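Local coordinates for RNA-binding protein RMD9, mitochondrial (Saccharomyces cerevisiae S288C, PDB 7A9X) that binds an AU-rich dodecamer motif in the 3'-UTRs of mitochondrial mRNAs and takes part in their processing or stability, at residues A[316-320]-A[321-325]. Numbering follows the deposited sequence.
Sequences IILQV and STVNS. With nucleotides of chain B.
Ser321 OG lies beside the side-chain amide of Gln319, and a small side chain suits this place, where its CB lies 3.3 Å from OP2 of C8 of chain B. Thr322, in the helix's first turn, accepts at OG1 a hydrogen bond from Gln319 NE2 (3.0 Å), and OG1 lies within the amide plane. Gln319 reaches it because CG stands opposite the backbone N (chi1 -159°) and the chain runs on extended. Gln319 CG packs 3.2 Å from O4' of A7 of chain B. A leucine in its place would probably leave Thr322 OG1 without this donor and the side chain beside that ribose free to turn. Val323 N donates to the N-cap carbonyl, Gln319 O, at 3.0 Å, and its branched CG2 meets Leu318 CG at 3.6 Å, an apolar contact continued by Phe350 and Ala347 of helix 337-351. Asn324 N closes the next turn on Val320 O (2.7 Å, 166°), and its ND2 makes a weak hydrogen bond to Ser362 OG of helix 357-374. Val320, beta-branched and compact, fits CG1 3.2 Å from O3' of A7 of chain B. Helix 320-334 probably opens the fifth pentatricopeptide repeat, its N-terminal turn against the RNA, as in this family, whose first helices line the RNA-binding groove.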
loop_
_atom_site.group_PDB
_atom_site.type_symbol
_atom_site.label_atom_id
_atom_site.label_comp_id
_atom_site.label_asym_id
_atom_site.label_seq_id
_atom_site.Cartn_x
_atom_site.Cartn_y
_atom_site.Cartn_z
ATOM N N ILE A 316 9.651 -3.207 18.583
ATOM C CA ILE A 316 9.007 -2.265 17.679
ATOM C C ILE A 316 9.540 -2.505 16.276
ATOM O O ILE A 316 10.743 -2.697 16.073
ATOM C CB ILE A 316 9.219 -0.804 18.144
ATOM C CG1 ILE A 316 8.543 0.166 17.173
ATOM C CG2 ILE A 316 10.703 -0.499 18.308
ATOM C CD1 ILE A 316 8.201 1.502 17.794
ATOM N N ILE A 317 8.634 -2.515 15.319
ATOM C CA ILE A 317 8.984 -2.624 13.910
ATOM C C ILE A 317 9.265 -1.230 13.375
ATOM O O ILE A 317 8.667 -0.239 13.809
ATOM C CB ILE A 317 7.859 -3.317 13.115
ATOM C CG1 ILE A 317 6.575 -2.483 13.174
ATOM C CG2 ILE A 317 7.607 -4.713 13.662
ATOM C CD1 ILE A 317 5.437 -3.036 12.342
ATOM N N LEU A 318 10.205 -1.143 12.435
ATOM C CA LEU A 318 10.445 0.103 11.710
ATOM C C LEU A 318 9.489 0.119 10.522
ATOM O O LEU A 318 9.857 -0.161 9.379
ATOM C CB LEU A 318 11.902 0.207 11.279
ATOM C CG LEU A 318 12.344 1.576 10.758
ATOM C CD1 LEU A 318 12.288 2.617 11.867
ATOM C CD2 LEU A 318 13.732 1.515 10.144
ATOM N N GLN A 319 8.226 0.428 10.819
ATOM C CA GLN A 319 7.164 0.377 9.818
ATOM C C GLN A 319 7.484 1.321 8.668
ATOM O O GLN A 319 7.651 2.527 8.876
ATOM C CB GLN A 319 5.826 0.741 10.462
ATOM C CG GLN A 319 4.604 0.248 9.703
ATOM C CD GLN A 319 3.295 0.694 10.338
ATOM O OE1 GLN A 319 2.359 -0.094 10.474
ATOM N NE2 GLN A 319 3.222 1.965 10.718
ATOM N N VAL A 320 7.574 0.770 7.454
ATOM C CA VAL A 320 8.075 1.555 6.329
ATOM C C VAL A 320 7.142 2.717 6.010
ATOM O O VAL A 320 7.599 3.784 5.585
ATOM C CB VAL A 320 8.317 0.655 5.100
ATOM C CG1 VAL A 320 7.007 0.232 4.451
ATOM C CG2 VAL A 320 9.213 1.364 4.093
ATOM N N SER A 321 5.832 2.548 6.221
ATOM C CA SER A 321 4.910 3.667 6.046
ATOM C C SER A 321 5.276 4.822 6.968
ATOM O O SER A 321 5.216 5.991 6.571
ATOM C CB SER A 321 3.474 3.211 6.298
ATOM O OG SER A 321 3.343 2.612 7.577
ATOM N N THR A 322 5.666 4.506 8.205
ATOM C CA THR A 322 6.124 5.527 9.139
ATOM C C THR A 322 7.423 6.168 8.664
ATOM O O THR A 322 7.601 7.387 8.779
ATOM C CB THR A 322 6.308 4.909 10.523
ATOM O OG1 THR A 322 5.092 4.265 10.924
ATOM C CG2 THR A 322 6.676 5.970 11.536
ATOM N N VAL A 323 8.341 5.362 8.128
ATOM C CA VAL A 323 9.603 5.899 7.630
ATOM C C VAL A 323 9.367 6.778 6.407
ATOM O O VAL A 323 9.946 7.866 6.288
ATOM C CB VAL A 323 10.584 4.752 7.330
ATOM C CG1 VAL A 323 11.911 5.296 6.840
ATOM C CG2 VAL A 323 10.781 3.903 8.570
ATOM N N ASN A 324 8.513 6.326 5.483
ATOM C CA ASN A 324 8.224 7.107 4.282
ATOM C C ASN A 324 7.646 8.471 4.633
ATOM O O ASN A 324 8.040 9.490 4.051
ATOM C CB ASN A 324 7.257 6.346 3.373
ATOM C CG ASN A 324 7.866 5.089 2.790
ATOM O OD1 ASN A 324 9.087 4.974 2.667
ATOM N ND2 ASN A 324 7.015 4.139 2.417
ATOM N N SER A 325 6.702 8.510 5.576
ATOM C CA SER A 325 6.124 9.783 5.993
ATOM C C SER A 325 7.176 10.681 6.630
ATOM O O SER A 325 7.169 11.901 6.421
ATOM C CB SER A 325 4.967 9.539 6.961
ATOM O OG SER A 325 4.486 10.759 7.498
ATOM P P A B 7 0.066 -2.670 7.525
ATOM O OP1 A B 7 -0.676 -1.498 8.053
ATOM O OP2 A B 7 -0.644 -3.655 6.667
ATOM O "O5'" A B 7 1.335 -2.153 6.717
ATOM C "C5'" A B 7 1.771 -0.799 6.785
ATOM C "C4'" A B 7 3.059 -0.598 6.019
ATOM O "O4'" A B 7 4.174 -1.049 6.835
ATOM C "C3'" A B 7 3.158 -1.378 4.711
ATOM O "O3'" A B 7 3.997 -0.668 3.800
ATOM C "C2'" A B 7 3.870 -2.652 5.148
ATOM O "O2'" A B 7 4.514 -3.358 4.111
ATOM C "C1'" A B 7 4.855 -2.103 6.175
ATOM N N9 A B 7 5.268 -3.079 7.184
ATOM C C8 A B 7 4.488 -4.033 7.788
ATOM N N7 A B 7 5.139 -4.767 8.657
ATOM C C5 A B 7 6.433 -4.263 8.620
ATOM C C6 A B 7 7.606 -4.612 9.312
ATOM N N6 A B 7 7.674 -5.592 10.214
ATOM N N1 A B 7 8.726 -3.906 9.042
ATOM C C2 A B 7 8.662 -2.920 8.138
ATOM N N3 A B 7 7.621 -2.500 7.424
ATOM C C4 A B 7 6.526 -3.221 7.716
ATOM P P A B 6 -1.164 -1.801 13.779
ATOM O OP1 A B 6 -1.045 -0.456 13.160
ATOM O OP2 A B 6 -2.510 -2.353 14.071
ATOM O "O5'" A B 6 -0.418 -2.870 12.865
ATOM C "C5'" A B 6 0.909 -2.660 12.392
ATOM C "C4'" A B 6 1.180 -3.465 11.144
ATOM O "O4'" A B 6 1.229 -4.877 11.493
ATOM C "C3'" A B 6 0.112 -3.333 10.062
ATOM O "O3'" A B 6 0.707 -3.454 8.773
ATOM C "C2'" A B 6 -0.785 -4.537 10.330
ATOM O "O2'" A B 6 -1.548 -4.977 9.228
ATOM C "C1'" A B 6 0.229 -5.584 10.778
ATOM N N9 A B 6 -0.359 -6.582 11.668
ATOM C C8 A B 6 -0.816 -6.376 12.946
ATOM N N7 A B 6 -1.313 -7.451 13.501
ATOM C C5 A B 6 -1.182 -8.421 12.520
ATOM C C6 A B 6 -1.527 -9.779 12.494
ATOM N N6 A B 6 -2.096 -10.409 13.523
ATOM N N1 A B 6 -1.265 -10.470 11.363
ATOM C C2 A B 6 -0.693 -9.833 10.335
ATOM N N3 A B 6 -0.324 -8.558 10.240
ATOM C C4 A B 6 -0.597 -7.902 11.382
ATOM P P C B 8 3.364 0.355 2.735
ATOM O OP1 C B 8 4.262 0.380 1.552
ATOM O OP2 C B 8 3.033 1.626 3.429
ATOM O "O5'" C B 8 1.980 -0.323 2.334
ATOM C "C5'" C B 8 1.919 -1.388 1.394
ATOM C "C4'" C B 8 0.678 -1.285 0.544
ATOM O "O4'" C B 8 -0.495 -1.593 1.352
ATOM C "C3'" C B 8 0.432 0.097 -0.069
ATOM O "O3'" C B 8 -0.026 -0.025 -1.415
ATOM C "C2'" C B 8 -0.674 0.680 0.806
ATOM O "O2'" C B 8 -1.498 1.629 0.165
ATOM C "C1'" C B 8 -1.456 -0.568 1.201
ATOM N N1 C B 8 -2.193 -0.408 2.462
ATOM C C2 C B 8 -3.578 -0.605 2.485
ATOM O O2 C B 8 -4.163 -0.951 1.449
ATOM N N3 C B 8 -4.248 -0.427 3.647
ATOM C C4 C B 8 -3.596 -0.056 4.748
ATOM N N4 C B 8 -4.302 0.104 5.871
ATOM C C5 C B 8 -2.189 0.165 4.749
ATOM C C6 C B 8 -1.536 -0.013 3.595
#